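Local structure of purine nucleoside phosphorylase YlmD (Geobacillus stearothermophilus, 6T1B) at residues A[37-42]-A[258-263]; A[46-51]-A[98-103]; A[126-131]-A[177-182]. The protein catalyses the phosphorolysis of adenosine, inosine and S-methyl-5'-thioadenosine to free purine bases and ribose 1-phosphates, and also deaminates adenosine, using zinc as cofactor. All coordinates share one frame; numbering follows the deposited sequence.

Interaction 1: residues A[37-42]-A[258-263]. With NOS (inosine), chain B.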
ATOM      1  N   LYS A  37      11.896 -12.592 -14.909  1.00 12.41           N
ATOM      2  CA  LYS A  37      13.310 -12.594 -15.235  1.00 13.51           C
ATOM      3  C   LYS A  37      13.867 -11.177 -15.347  1.00 12.23           C
ATOM      4  O   LYS A  37      13.149 -10.185 -15.437  1.00 13.88           O
ATOM      5  CB  LYS A  37      13.514 -13.395 -16.544  1.00 13.86           C
ATOM      6  CG  LYS A  37      12.975 -14.831 -16.434  1.00 18.88           C
ATOM      7  CD  LYS A  37      12.395 -15.304 -17.740  1.00 60.28           C
ATOM      8  CE  LYS A  37      11.704 -16.655 -17.599  1.00 54.99           C
ATOM      9  NZ  LYS A  37      10.237 -16.495 -17.432  1.00 28.22           N
ATOM     10  N   GLY A  38      15.186 -11.102 -15.325  1.00 12.92           N
ATOM     11  CA  GLY A  38      15.854  -9.842 -15.587  1.00 14.06           C
ATOM     12  C   GLY A  38      15.551  -8.822 -14.508  1.00 14.32           C
ATOM     13  O   GLY A  38      15.614  -9.101 -13.301  1.00 14.85           O
ATOM     14  N   PRO A  39      15.192  -7.605 -14.898  1.00 13.01           N
ATOM     15  CA  PRO A  39      14.943  -6.581 -13.879  1.00 12.49           C
ATOM     16  C   PRO A  39      13.737  -6.904 -13.006  1.00 11.41           C
ATOM     17  O   PRO A  39      13.518  -6.233 -11.985  1.00 12.84           O
ATOM     18  CB  PRO A  39      14.707  -5.298 -14.692  1.00 14.33           C
ATOM     19  CG  PRO A  39      14.227  -5.799 -16.020  1.00 16.32           C
ATOM     20  CD  PRO A  39      14.891  -7.122 -16.268  1.00 14.83           C
ATOM     21  N   PHE A  40      12.898  -7.846 -13.430  1.00 10.40           N
ATOM     22  CA  PHE A  40      11.688  -8.196 -12.721  1.00 10.29           C
ATOM     23  C   PHE A  40      11.881  -9.396 -11.817  1.00 12.26           C
ATOM     24  O   PHE A  40      10.901  -9.874 -11.240  1.00 11.49           O
ATOM     25  CB  PHE A  40      10.576  -8.485 -13.730  1.00 12.70           C
ATOM     26  CG  PHE A  40      10.370  -7.364 -14.725  1.00 10.59           C
ATOM     27  CD1 PHE A  40      10.621  -7.571 -16.071  1.00 12.48           C
ATOM     28  CD2 PHE A  40       9.944  -6.120 -14.315  1.00 11.58           C
ATOM     29  CE1 PHE A  40      10.448  -6.532 -16.976  1.00 13.03           C
ATOM     30  CE2 PHE A  40       9.785  -5.079 -15.219  1.00 13.36           C
ATOM     31  CZ  PHE A  40      10.026  -5.302 -16.556  1.00 13.58           C
ATOM     32  N   ALA A  41      13.116  -9.891 -11.686  1.00 11.19           N
ATOM     33  CA  ALA A  41      13.368 -11.145 -10.972  1.00 11.81           C
ATOM     34  C   ALA A  41      12.978 -10.993  -9.508  1.00 11.60           C
ATOM     35  O   ALA A  41      13.481 -10.096  -8.829  1.00 12.24           O
ATOM     36  CB  ALA A  41      14.849 -11.472 -11.086  1.00 13.59           C
ATOM     37  N   SER A  42      12.093 -11.873  -8.988  1.00 11.76           N
ATOM     38  CA  SER A  42      11.346 -12.885  -9.744  1.00 11.21           C
ATOM     39  C   SER A  42       9.822 -12.806  -9.499  1.00 11.42           C
ATOM     40  O   SER A  42       9.038 -13.112 -10.396  1.00 12.28           O
ATOM     41  CB  SER A  42      11.785 -14.310  -9.421  1.00 13.28           C
ATOM     42  OG  SER A  42      11.590 -14.638  -8.060  1.00 13.36           O
ATOM     43  N   ARG A 258      16.493   2.153 -10.552  1.00 13.30           N
ATOM     44  CA  ARG A 258      16.620   3.085 -11.677  1.00 15.50           C
ATOM     45  C   ARG A 258      15.447   2.957 -12.638  1.00 13.43           C
ATOM     46  O   ARG A 258      15.603   3.098 -13.856  1.00 14.92           O
ATOM     47  CB  ARG A 258      17.949   2.904 -12.399  1.00 16.87           C
ATOM     48  CG  ARG A 258      19.135   3.083 -11.457  1.00 21.54           C
ATOM     49  CD  ARG A 258      20.456   3.116 -12.185  1.00 27.17           C
ATOM     50  NE  ARG A 258      20.594   4.336 -12.970  1.00 49.55           N
ATOM     51  CZ  ARG A 258      21.023   5.494 -12.480  1.00 58.44           C
ATOM     52  NH1 ARG A 258      21.360   5.592 -11.201  1.00 58.20           N
ATOM     53  NH2 ARG A 258      21.112   6.555 -13.268  1.00 51.97           N
ATOM     54  N   GLY A 259      14.271   2.736 -12.088  1.00 12.73           N
ATOM     55  CA  GLY A 259      13.020   2.881 -12.804  1.00 11.19           C
ATOM     56  C   GLY A 259      12.539   1.679 -13.578  1.00 10.29           C
ATOM     57  O   GLY A 259      11.400   1.703 -14.050  1.00 12.71           O
ATOM     58  N   THR A 260      13.327   0.621 -13.689  1.00 11.56           N
ATOM     59  CA  THR A 260      12.878  -0.588 -14.373  1.00 12.21           C
ATOM     60  C   THR A 260      12.993  -1.733 -13.375  1.00 12.35           C
ATOM     61  O   THR A 260      14.102  -2.201 -13.081  1.00 13.12           O
ATOM     62  CB  THR A 260      13.674  -0.879 -15.648  1.00 15.23           C
ATOM     63  OG1 THR A 260      13.414   0.135 -16.635  1.00 15.88           O
ATOM     64  CG2 THR A 260      13.237  -2.217 -16.240  1.00 18.68           C
ATOM     65  N   THR A 261      11.855  -2.163 -12.848  1.00 11.26           N
ATOM     66  CA  THR A 261      11.837  -3.132 -11.770  1.00 10.60           C
ATOM     67  C   THR A 261      10.427  -3.691 -11.632  1.00  9.71           C
ATOM     68  O   THR A 261       9.476  -3.236 -12.283  1.00 10.92           O
ATOM     69  CB  THR A 261      12.350  -2.502 -10.468  1.00 11.37           C
ATOM     70  OG1 THR A 261      12.647  -3.551  -9.529  1.00 13.11           O
ATOM     71  CG2 THR A 261      11.377  -1.493  -9.901  1.00 12.13           C
ATOM     72  N   GLY A 262      10.315  -4.696 -10.759  1.00 10.90           N
ATOM     73  CA  GLY A 262       9.041  -5.315 -10.487  1.00 10.13           C
ATOM     74  C   GLY A 262       8.227  -4.517  -9.480  1.00  9.72           C
ATOM     75  O   GLY A 262       8.573  -3.412  -9.045  1.00  9.83           O
ATOM     76  N   ARG A 263       7.102  -5.108  -9.117  1.00  9.29           N
ATOM     77  CA  ARG A 263       6.249  -4.607  -8.060  1.00  9.22           C
ATOM     78  C   ARG A 263       5.912  -5.705  -7.059  1.00  9.12           C
ATOM     79  O   ARG A 263       5.624  -6.849  -7.437  1.00 10.33           O
ATOM     80  CB  ARG A 263       4.930  -4.080  -8.626  1.00  9.89           C
ATOM     81  CG  ARG A 263       5.068  -2.949  -9.615  1.00 10.11           C
ATOM     82  CD  ARG A 263       5.527  -1.680  -8.927  1.00 12.41           C
ATOM     83  NE  ARG A 263       5.613  -0.553  -9.847  1.00 14.11           N
ATOM     84  CZ  ARG A 263       6.726  -0.168 -10.460  1.00 17.16           C
ATOM     85  NH1 ARG A 263       7.868  -0.808 -10.267  1.00 14.38           N
ATOM     86  NH2 ARG A 263       6.709   0.873 -11.288  1.00 20.09           N
TER
HETATM   87  N9  NOS B 301       2.057  -0.433 -12.084  1.00 28.56           N
HETATM   88  C4  NOS B 301       0.924  -0.981 -11.609  1.00 26.01           C
HETATM   89  N3  NOS B 301      -0.182  -0.470 -10.766  1.00 25.85           N
HETATM   90  C2  NOS B 301      -1.297  -1.325 -10.469  1.00 25.92           C
HETATM   91  N1  NOS B 301      -1.363  -2.669 -10.971  1.00 25.76           N
HETATM   92  C6  NOS B 301      -0.337  -3.208 -11.779  1.00 23.83           C
HETATM   93  O6  NOS B 301      -0.444  -4.344 -12.156  1.00 19.81           O
HETATM   94  C5  NOS B 301       0.849  -2.270 -12.081  1.00 24.18           C
HETATM   95  N7  NOS B 301       1.931  -2.494 -12.760  1.00 21.97           N
HETATM   96  C8  NOS B 301       2.675  -1.390 -12.785  1.00 27.12           C
HETATM   97  C5' NOS B 301       2.237   1.611  -8.304  1.00 40.47           C
HETATM   98  O5' NOS B 301       3.227   1.780  -7.293  1.00 41.78           O
HETATM   99  C4' NOS B 301       2.765   2.026  -9.653  1.00 38.12           C
HETATM  100  O4' NOS B 301       3.029   0.833 -10.425  1.00 35.88           O
HETATM  101  C1' NOS B 301       2.440   0.939 -11.704  1.00 33.55           C
HETATM  102  C2' NOS B 301       1.315   1.962 -11.580  1.00 36.43           C
HETATM  103  O2' NOS B 301       1.101   2.619 -12.823  1.00 37.52           O
HETATM  104  C3' NOS B 301       1.838   2.904 -10.496  1.00 38.34           C
HETATM  105  O3' NOS B 301       2.611   3.953 -11.104  1.00 39.57           O
HETATM  106  O   HOH W   1      15.438  -4.123 -11.529  1.00 19.03           O
HETATM  107  O   HOH W   2      15.149  -5.782 -10.197  1.00 45.52           O

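Interaction 2: residues A[46-51]-A[98-103]. With NOS (inosine), chain B.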
ATOM      1  N   GLY A  46       3.353  -6.808 -10.910  1.00 10.48           N
ATOM      2  CA  GLY A  46       2.818  -5.703 -11.675  1.00 12.43           C
ATOM      3  C   GLY A  46       2.617  -6.079 -13.127  1.00 12.15           C
ATOM      4  O   GLY A  46       3.540  -6.552 -13.789  1.00 11.77           O
ATOM      5  N   LEU A  47       1.393  -5.879 -13.615  1.00 12.40           N
ATOM      6  CA  LEU A  47       1.017  -6.127 -14.994  1.00 11.90           C
ATOM      7  C   LEU A  47       1.304  -4.953 -15.917  1.00 12.12           C
ATOM      8  O   LEU A  47       1.143  -5.097 -17.133  1.00 14.82           O
ATOM      9  CB  LEU A  47      -0.481  -6.449 -15.086  1.00 13.26           C
ATOM     10  CG  LEU A  47      -0.855  -7.804 -14.461  1.00 12.78           C
ATOM     11  CD1 LEU A  47      -2.359  -7.873 -14.255  1.00 14.60           C
ATOM     12  CD2 LEU A  47      -0.348  -8.938 -15.328  1.00 14.60           C
ATOM     13  N   HIS A  48       1.692  -3.793 -15.380  1.00 13.09           N
ATOM     14  CA  HIS A  48       1.919  -2.636 -16.229  1.00 16.29           C
ATOM     15  C   HIS A  48       3.325  -2.076 -16.089  1.00 14.60           C
ATOM     16  O   HIS A  48       3.519  -0.866 -15.997  1.00 16.15           O
ATOM     17  CB  HIS A  48       0.903  -1.511 -16.022  1.00 24.48           C
ATOM     18  CG  HIS A  48       0.951  -0.454 -17.096  1.00 29.35           C
ATOM     19  ND1 HIS A  48       0.494  -0.674 -18.380  1.00 37.90           N
ATOM     20  CD2 HIS A  48       1.446   0.809 -17.090  1.00 33.45           C
ATOM     21  CE1 HIS A  48       0.669   0.418 -19.107  1.00 29.44           C
ATOM     22  NE2 HIS A  48       1.249   1.331 -18.347  1.00 44.83           N
ATOM     23  N   VAL A  49       4.318  -2.962 -16.071  1.00 12.92           N
ATOM     24  CA  VAL A  49       5.707  -2.542 -16.024  1.00 14.16           C
ATOM     25  C   VAL A  49       6.522  -3.107 -17.171  1.00 12.88           C
ATOM     26  O   VAL A  49       7.742  -2.951 -17.186  1.00 14.27           O
ATOM     27  CB  VAL A  49       6.385  -2.861 -14.676  1.00 14.69           C
ATOM     28  CG1 VAL A  49       5.762  -2.055 -13.575  1.00 16.34           C
ATOM     29  CG2 VAL A  49       6.336  -4.352 -14.374  1.00 13.80           C
ATOM     30  N   GLY A  50       5.882  -3.758 -18.143  1.00 13.28           N
ATOM     31  CA  GLY A  50       6.585  -4.271 -19.294  1.00 15.29           C
ATOM     32  C   GLY A  50       7.126  -5.672 -19.131  1.00 12.93           C
ATOM     33  O   GLY A  50       7.935  -6.105 -19.951  1.00 15.23           O
ATOM     34  N   ASP A  51       6.712  -6.384 -18.090  1.00 12.32           N
ATOM     35  CA  ASP A  51       7.074  -7.779 -17.913  1.00 12.51           C
ATOM     36  C   ASP A  51       6.169  -8.685 -18.754  1.00 13.29           C
ATOM     37  O   ASP A  51       5.121  -8.284 -19.269  1.00 14.41           O
ATOM     38  CB  ASP A  51       6.989  -8.114 -16.417  1.00 11.68           C
ATOM     39  CG  ASP A  51       7.680  -9.406 -16.018  1.00 11.96           C
ATOM     40  OD1 ASP A  51       8.397 -10.033 -16.823  1.00 13.01           O
ATOM     41  OD2 ASP A  51       7.486  -9.774 -14.843  1.00 11.60           O
ATOM     42  N   GLN A  98      -6.091 -10.403 -13.586  1.00 14.74           N
ATOM     43  CA  GLN A  98      -5.283 -11.003 -14.629  1.00 15.16           C
ATOM     44  C   GLN A  98      -5.147 -10.126 -15.857  1.00 18.73           C
ATOM     45  O   GLN A  98      -4.374 -10.471 -16.761  1.00 22.04           O
ATOM     46  CB  GLN A  98      -5.893 -12.348 -15.057  1.00 21.48           C
ATOM     47  CG  GLN A  98      -5.970 -13.322 -13.906  1.00 26.00           C
ATOM     48  CD  GLN A  98      -6.534 -14.659 -14.303  1.00 29.79           C
ATOM     49  OE1 GLN A  98      -6.100 -15.260 -15.277  1.00 28.92           O
ATOM     50  NE2 GLN A  98      -7.521 -15.131 -13.545  1.00 42.85           N
ATOM     51  N   ASP A  99      -5.876  -9.014 -15.931  1.00 18.64           N
ATOM     52  CA  ASP A  99      -5.842  -8.125 -17.090  1.00 16.21           C
ATOM     53  C   ASP A  99      -5.851  -6.710 -16.526  1.00 17.35           C
ATOM     54  O   ASP A  99      -6.856  -6.289 -15.935  1.00 16.71           O
ATOM     55  CB  ASP A  99      -7.048  -8.343 -18.003  1.00 18.36           C
ATOM     56  CG  ASP A  99      -6.975  -7.510 -19.275  1.00 23.81           C
ATOM     57  OD1 ASP A  99      -7.581  -7.910 -20.283  1.00 33.73           O
ATOM     58  OD2 ASP A  99      -6.282  -6.469 -19.274  1.00 30.25           O
ATOM     59  N   PHE A 100      -4.748  -5.969 -16.691  1.00 15.66           N
ATOM     60  CA  PHE A 100      -4.682  -4.632 -16.119  1.00 13.47           C
ATOM     61  C   PHE A 100      -5.806  -3.733 -16.620  1.00 14.56           C
ATOM     62  O   PHE A 100      -6.260  -2.846 -15.886  1.00 15.15           O
ATOM     63  CB  PHE A 100      -3.334  -3.998 -16.473  1.00 16.19           C
ATOM     64  CG  PHE A 100      -3.096  -2.683 -15.818  1.00 19.48           C
ATOM     65  CD1 PHE A 100      -2.971  -2.599 -14.435  1.00 25.36           C
ATOM     66  CD2 PHE A 100      -2.989  -1.530 -16.556  1.00 21.56           C
ATOM     67  CE1 PHE A 100      -2.752  -1.368 -13.809  1.00 25.66           C
ATOM     68  CE2 PHE A 100      -2.767  -0.300 -15.933  1.00 23.18           C
ATOM     69  CZ  PHE A 100      -2.649  -0.229 -14.558  1.00 24.74           C
ATOM     70  N   ALA A 101      -6.263  -3.941 -17.852  1.00 15.43           N
ATOM     71  CA  ALA A 101      -7.282  -3.070 -18.429  1.00 15.68           C
ATOM     72  C   ALA A 101      -8.617  -3.153 -17.709  1.00 16.70           C
ATOM     73  O   ALA A 101      -9.457  -2.268 -17.910  1.00 20.04           O
ATOM     74  CB  ALA A 101      -7.459  -3.390 -19.917  1.00 20.44           C
ATOM     75  N   THR A 102      -8.861  -4.186 -16.900  1.00 14.70           N
ATOM     76  CA  THR A 102     -10.121  -4.288 -16.172  1.00 14.49           C
ATOM     77  C   THR A 102     -10.013  -3.834 -14.722  1.00 14.91           C
ATOM     78  O   THR A 102     -10.992  -3.941 -13.980  1.00 14.73           O
ATOM     79  CB  THR A 102     -10.723  -5.704 -16.213  1.00 17.60           C
ATOM     80  OG1 THR A 102      -9.927  -6.617 -15.448  1.00 18.13           O
ATOM     81  CG2 THR A 102     -10.864  -6.198 -17.631  1.00 22.10           C
ATOM     82  N   ALA A 103      -8.848  -3.358 -14.292  1.00 12.83           N
ATOM     83  CA  ALA A 103      -8.715  -2.815 -12.946  1.00 11.93           C
ATOM     84  C   ALA A 103      -9.681  -1.648 -12.736  1.00 12.88           C
ATOM     85  O   ALA A 103     -10.080  -0.974 -13.682  1.00 14.45           O
ATOM     86  CB  ALA A 103      -7.285  -2.316 -12.745  1.00 13.31           C
TER
HETATM   87  N9  NOS B 301       2.057  -0.433 -12.084  1.00 28.56           N
HETATM   88  C4  NOS B 301       0.924  -0.981 -11.609  1.00 26.01           C
HETATM   89  N3  NOS B 301      -0.182  -0.470 -10.766  1.00 25.85           N
HETATM   90  C2  NOS B 301      -1.297  -1.325 -10.469  1.00 25.92           C
HETATM   91  N1  NOS B 301      -1.363  -2.669 -10.971  1.00 25.76           N
HETATM   92  C6  NOS B 301      -0.337  -3.208 -11.779  1.00 23.83           C
HETATM   93  O6  NOS B 301      -0.444  -4.344 -12.156  1.00 19.81           O
HETATM   94  C5  NOS B 301       0.849  -2.270 -12.081  1.00 24.18           C
HETATM   95  N7  NOS B 301       1.931  -2.494 -12.760  1.00 21.97           N
HETATM   96  C8  NOS B 301       2.675  -1.390 -12.785  1.00 27.12           C
HETATM   97  C5' NOS B 301       2.237   1.611  -8.304  1.00 40.47           C
HETATM   98  O5' NOS B 301       3.227   1.780  -7.293  1.00 41.78           O
HETATM   99  C4' NOS B 301       2.765   2.026  -9.653  1.00 38.12           C
HETATM  100  O4' NOS B 301       3.029   0.833 -10.425  1.00 35.88           O
HETATM  101  C1' NOS B 301       2.440   0.939 -11.704  1.00 33.55           C
HETATM  102  C2' NOS B 301       1.315   1.962 -11.580  1.00 36.43           C
HETATM  103  O2' NOS B 301       1.101   2.619 -12.823  1.00 37.52           O
HETATM  104  C3' NOS B 301       1.838   2.904 -10.496  1.00 38.34           C
HETATM  105  O3' NOS B 301       2.611   3.953 -11.104  1.00 39.57           O

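Interaction 3: residues A[126-131]-A[177-182]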
ATOM      1  N   CYS A 126       6.467   3.411  -2.955  1.00 10.71           N
ATOM      2  CA  CYS A 126       5.376   4.247  -2.448  1.00 12.34           C
ATOM      3  C   CYS A 126       4.799   3.607  -1.195  1.00 11.43           C
ATOM      4  O   CYS A 126       4.974   2.422  -0.940  1.00 11.79           O
ATOM      5  CB  CYS A 126       4.321   4.431  -3.526  1.00 15.11           C
ATOM      6  SG  CYS A 126       4.909   5.407  -4.944  1.00 20.09           S
ATOM      7  N   VAL A 127       4.091   4.406  -0.415  1.00 10.92           N
ATOM      8  CA  VAL A 127       3.622   3.943   0.880  1.00 12.21           C
ATOM      9  C   VAL A 127       2.354   3.107   0.770  1.00  9.69           C
ATOM     10  O   VAL A 127       1.325   3.599   0.280  1.00 10.95           O
ATOM     11  CB  VAL A 127       3.380   5.123   1.844  1.00 12.19           C
ATOM     12  CG1 VAL A 127       2.955   4.593   3.202  1.00 15.58           C
ATOM     13  CG2 VAL A 127       4.612   5.984   1.942  1.00 14.89           C
ATOM     14  N   PRO A 128       2.379   1.839   1.214  1.00 10.52           N
ATOM     15  CA  PRO A 128       1.130   1.066   1.315  1.00 10.02           C
ATOM     16  C   PRO A 128       0.477   1.340   2.661  1.00 12.01           C
ATOM     17  O   PRO A 128       1.103   1.152   3.717  1.00 11.61           O
ATOM     18  CB  PRO A 128       1.602  -0.389   1.183  1.00 10.68           C
ATOM     19  CG  PRO A 128       3.002  -0.400   1.708  1.00 13.25           C
ATOM     20  CD  PRO A 128       3.550   1.032   1.627  1.00 11.64           C
ATOM     21  N   ILE A 129      -0.765   1.791   2.642  1.00 10.37           N
ATOM     22  CA  ILE A 129      -1.476   2.137   3.868  1.00 10.36           C
ATOM     23  C   ILE A 129      -2.636   1.158   4.009  1.00 10.32           C
ATOM     24  O   ILE A 129      -3.553   1.143   3.178  1.00 10.50           O
ATOM     25  CB  ILE A 129      -1.960   3.595   3.875  1.00 11.40           C
ATOM     26  CG1 ILE A 129      -0.864   4.584   3.502  1.00 12.08           C
ATOM     27  CG2 ILE A 129      -2.484   3.909   5.277  1.00 12.64           C
ATOM     28  CD1 ILE A 129      -1.359   5.997   3.407  1.00 17.97           C
ATOM     29  N   TYR A 130      -2.573   0.312   5.038  1.00 11.01           N
ATOM     30  CA  TYR A 130      -3.583  -0.692   5.308  1.00 11.20           C
ATOM     31  C   TYR A 130      -4.507  -0.180   6.407  1.00 10.98           C
ATOM     32  O   TYR A 130      -4.037   0.315   7.435  1.00 11.70           O
ATOM     33  CB  TYR A 130      -2.929  -1.982   5.825  1.00 11.90           C
ATOM     34  CG  TYR A 130      -1.863  -2.635   4.942  1.00 11.18           C
ATOM     35  CD1 TYR A 130      -0.600  -2.069   4.805  1.00 12.39           C
ATOM     36  CD2 TYR A 130      -2.105  -3.853   4.312  1.00 10.93           C
ATOM     37  CE1 TYR A 130       0.383  -2.681   4.029  1.00 12.07           C
ATOM     38  CE2 TYR A 130      -1.143  -4.462   3.548  1.00 10.80           C
ATOM     39  CZ  TYR A 130       0.105  -3.867   3.400  1.00 10.96           C
ATOM     40  OH  TYR A 130       1.102  -4.487   2.661  1.00 11.37           O
ATOM     41  N   PHE A 131      -5.823  -0.368   6.219  1.00 11.48           N
ATOM     42  CA  PHE A 131      -6.825   0.100   7.156  1.00 11.70           C
ATOM     43  C   PHE A 131      -7.704  -1.070   7.589  1.00 12.74           C
ATOM     44  O   PHE A 131      -8.059  -1.922   6.759  1.00 12.31           O
ATOM     45  CB  PHE A 131      -7.746   1.121   6.489  1.00 12.23           C
ATOM     46  CG  PHE A 131      -7.081   2.376   6.006  1.00 12.68           C
ATOM     47  CD1 PHE A 131      -6.377   2.412   4.821  1.00 10.84           C
ATOM     48  CD2 PHE A 131      -7.223   3.552   6.705  1.00 13.30           C
ATOM     49  CE1 PHE A 131      -5.828   3.603   4.384  1.00 12.12           C
ATOM     50  CE2 PHE A 131      -6.660   4.728   6.274  1.00 13.80           C
ATOM     51  CZ  PHE A 131      -5.976   4.755   5.113  1.00 13.16           C
ATOM     52  N   GLY A 177       3.084   0.319   5.696  1.00 12.86           N
ATOM     53  CA  GLY A 177       3.985  -0.759   5.360  1.00 14.07           C
ATOM     54  C   GLY A 177       5.320  -0.304   4.817  1.00 13.32           C
ATOM     55  O   GLY A 177       5.620   0.898   4.768  1.00 13.76           O
ATOM     56  N   PRO A 178       6.146  -1.268   4.422  1.00 12.28           N
ATOM     57  CA  PRO A 178       7.468  -0.965   3.853  1.00 13.77           C
ATOM     58  C   PRO A 178       7.372  -0.022   2.663  1.00 12.95           C
ATOM     59  O   PRO A 178       6.524  -0.190   1.785  1.00 14.13           O
ATOM     60  CB  PRO A 178       7.989  -2.342   3.440  1.00 14.56           C
ATOM     61  CG  PRO A 178       7.314  -3.287   4.384  1.00 16.53           C
ATOM     62  CD  PRO A 178       5.924  -2.721   4.546  1.00 15.15           C
ATOM     63  N   ALA A 179       8.290   0.935   2.621  1.00 13.03           N
ATOM     64  CA  ALA A 179       8.287   1.998   1.627  1.00 13.24           C
ATOM     65  C   ALA A 179       9.658   2.634   1.650  1.00 14.60           C
ATOM     66  O   ALA A 179      10.499   2.310   2.490  1.00 15.98           O
ATOM     67  CB  ALA A 179       7.192   3.021   1.921  1.00 13.79           C
ATOM     68  N   ILE A 180       9.907   3.533   0.709  1.00 13.43           N
ATOM     69  CA  ILE A 180      11.209   4.172   0.668  1.00 14.72           C
ATOM     70  C   ILE A 180      11.327   5.120   1.857  1.00 15.64           C
ATOM     71  O   ILE A 180      10.393   5.857   2.180  1.00 18.29           O
ATOM     72  CB  ILE A 180      11.427   4.878  -0.677  1.00 14.72           C
ATOM     73  CG1 ILE A 180      12.886   5.264  -0.842  1.00 18.02           C
ATOM     74  CG2 ILE A 180      10.493   6.045  -0.825  1.00 17.18           C
ATOM     75  CD1 ILE A 180      13.207   5.790  -2.215  1.00 20.69           C
ATOM     76  N   GLY A 181      12.481   5.105   2.506  1.00 19.52           N
ATOM     77  CA  GLY A 181      12.721   5.946   3.654  1.00 19.88           C
ATOM     78  C   GLY A 181      13.448   7.220   3.288  1.00 21.12           C
ATOM     79  O   GLY A 181      13.967   7.381   2.185  1.00 20.58           O
ATOM     80  N   PRO A 182      13.505   8.154   4.244  1.00 20.96           N
ATOM     81  CA  PRO A 182      14.237   9.403   4.010  1.00 21.11           C
ATOM     82  C   PRO A 182      15.715   9.166   3.864  1.00 26.12           C
ATOM     83  O   PRO A 182      16.424  10.029   3.330  1.00 32.10           O
ATOM     84  CB  PRO A 182      13.917  10.242   5.250  1.00 28.49           C
ATOM     85  CG  PRO A 182      13.551   9.238   6.309  1.00 26.32           C
ATOM     86  CD  PRO A 182      12.903   8.087   5.585  1.00 22.48           C
TER
HETATM   87  O   HOH W   3       6.637   0.361  -1.253  1.00 12.50           O

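Interaction 1: residues A[37-42]-A[258-263]
P39 and T260 meet through apolar flanks that lie side by side and point the same way, with CG of the proline 3.7 Å from CG2 of the threonine. The first torsion of T260 (chi1 -67°) keeps OG1 beside the backbone N and sends CG2 anti to it, so that the methyl group is what the ring touches. F40, next along, turns its rim rather than a face to the opposing chain: CE2 stands 3.5 Å from T261 O, which lies near the plane of the ring, while P39 CG sits above one face toward the rim. V49 and D51, further along the same loop, also pack against F40.

No direct hydrogen bond joins the two segments. A CA-H...O contact brings T261 CA to 3.5 Å from P39 O. One modelled water site could bridge P39 O and T260 O, but a second lies too close to it for both to be filled at once, and the bridge is doubtful in detail. The hydroxyl of T261 has its main partner in D257.

R263 brings the 258-263 segment to the ligand, which also bonds to L47 N and C122 O. Its NE donates to O4' of inosine at 3.0 Å in an almost straight bond (175°), and its NH1 turns back to G262 O at 3.0 Å, arriving from above the carbonyl plane. These two bonds probably restrict rotation of the guanidinium. A leucine here would probably leave the ribose ring oxygen without this donor and G262 O without the N-H of NH1.

A short 3-10 turn and an irregular loop of this YfiH/LACC1-family enzyme thus meet just before R263, an arginine of the inosine pocket.

Interaction 2: residues A[46-51]-A[98-103]
The backbone N of L47 donates to O6 of inosine at 2.8 Å (159°), fixing the 6-oxo end of the base beside the same residue whose side chain packs on the 98-103 loop. H48 N follows it, 2.9 Å from N7 of the purine.

L47 CB rests 4.0 Å from F100 CB, and its CD1 branch reaches along the backbone from Q98 to F100, 3.9 Å from F100 N. H48 comes over the F100 ring with its CB, in a CH-pi contact 3.9 Å from the ring centroid and close to the normal. Because CG lies anti to the backbone N (chi1 -167°), the imidazole is carried past the phenyl ring: the planes are only 17° from parallel, yet the rings are slid so far apart that they barely overlap. The edge of F100 faces the base, CE1 lying 3.4 Å from N1.

D99 OD2 accepts from A101 N in an Asx turn, shaping the bend that bears F100. At G46 a CB would run into N7 of inosine.

Chemically, a main-chain N-H holds O6 of inosine while apolar carbons border the purine; that N-H alone does not explain the range of substrates.

Interaction 3: residues A[126-131]-A[177-182]
The strand 127-133 of a mixed six-stranded sheet starts directly after the zinc ligand C126, and here its first residues run antiparallel to the chain leaving strand 173-176. G177 N donates to P128 O at 2.9 Å, an almost straight bond (172°) that approaches nearly end-on to the carbonyl. It extends the pairing of the two strands, which includes backbone bonding of Y130 with A175.

Beyond that bond the regular pattern lapses, since P128 has no N-H to offer. Its ring carbon CD instead approaches P178 O to 3.2 Å. G177 sits where a CB would collide with P128 CG and press on Y130 CE1, which is consistent with glycine at this position. The edge of the Y130 ring faces G177 CA, and its hydroxyl is hydrogen-bonded to G27 O.

C126, just before the strand, binds the catalytic zinc together with H81 and H143. The carbonyl O of C126 accepts a hydrogen bond from a water at 2.7 Å, which also donates to P178 O at 3.1 Å. A179 turns its CB toward the strand, 3.7 Å from C126 O and 3.9 Å from V127 CG2. That branch of V127 lies anti to the carbonyl carbon, beside the backbone N, which brings it within reach of the alanine methyl. From A179 the chain runs on toward C183 and C184 of the second zinc site.

How the interactions relate
Interactions 1 and 2 lie about 14 Å apart between centres and touch each other through F40 and R263; both reach inosine. Their first segments, 37-42 and 46-51, share the loop between strand 25-29 and helix 53-67. Interaction 3 is deeper, about 19 and 21 Å from the other two between centres, where strand 127-133 meets the loop that follows its sheet neighbour 173-176, and it does not touch them. Along the chain, interaction 2 closes before interaction 3 opens, and interaction 1 spans both. Loops from distant parts of the sequence thus contribute to the nucleoside pocket, while a buried strand start supplies a ligand of the catalytic zinc.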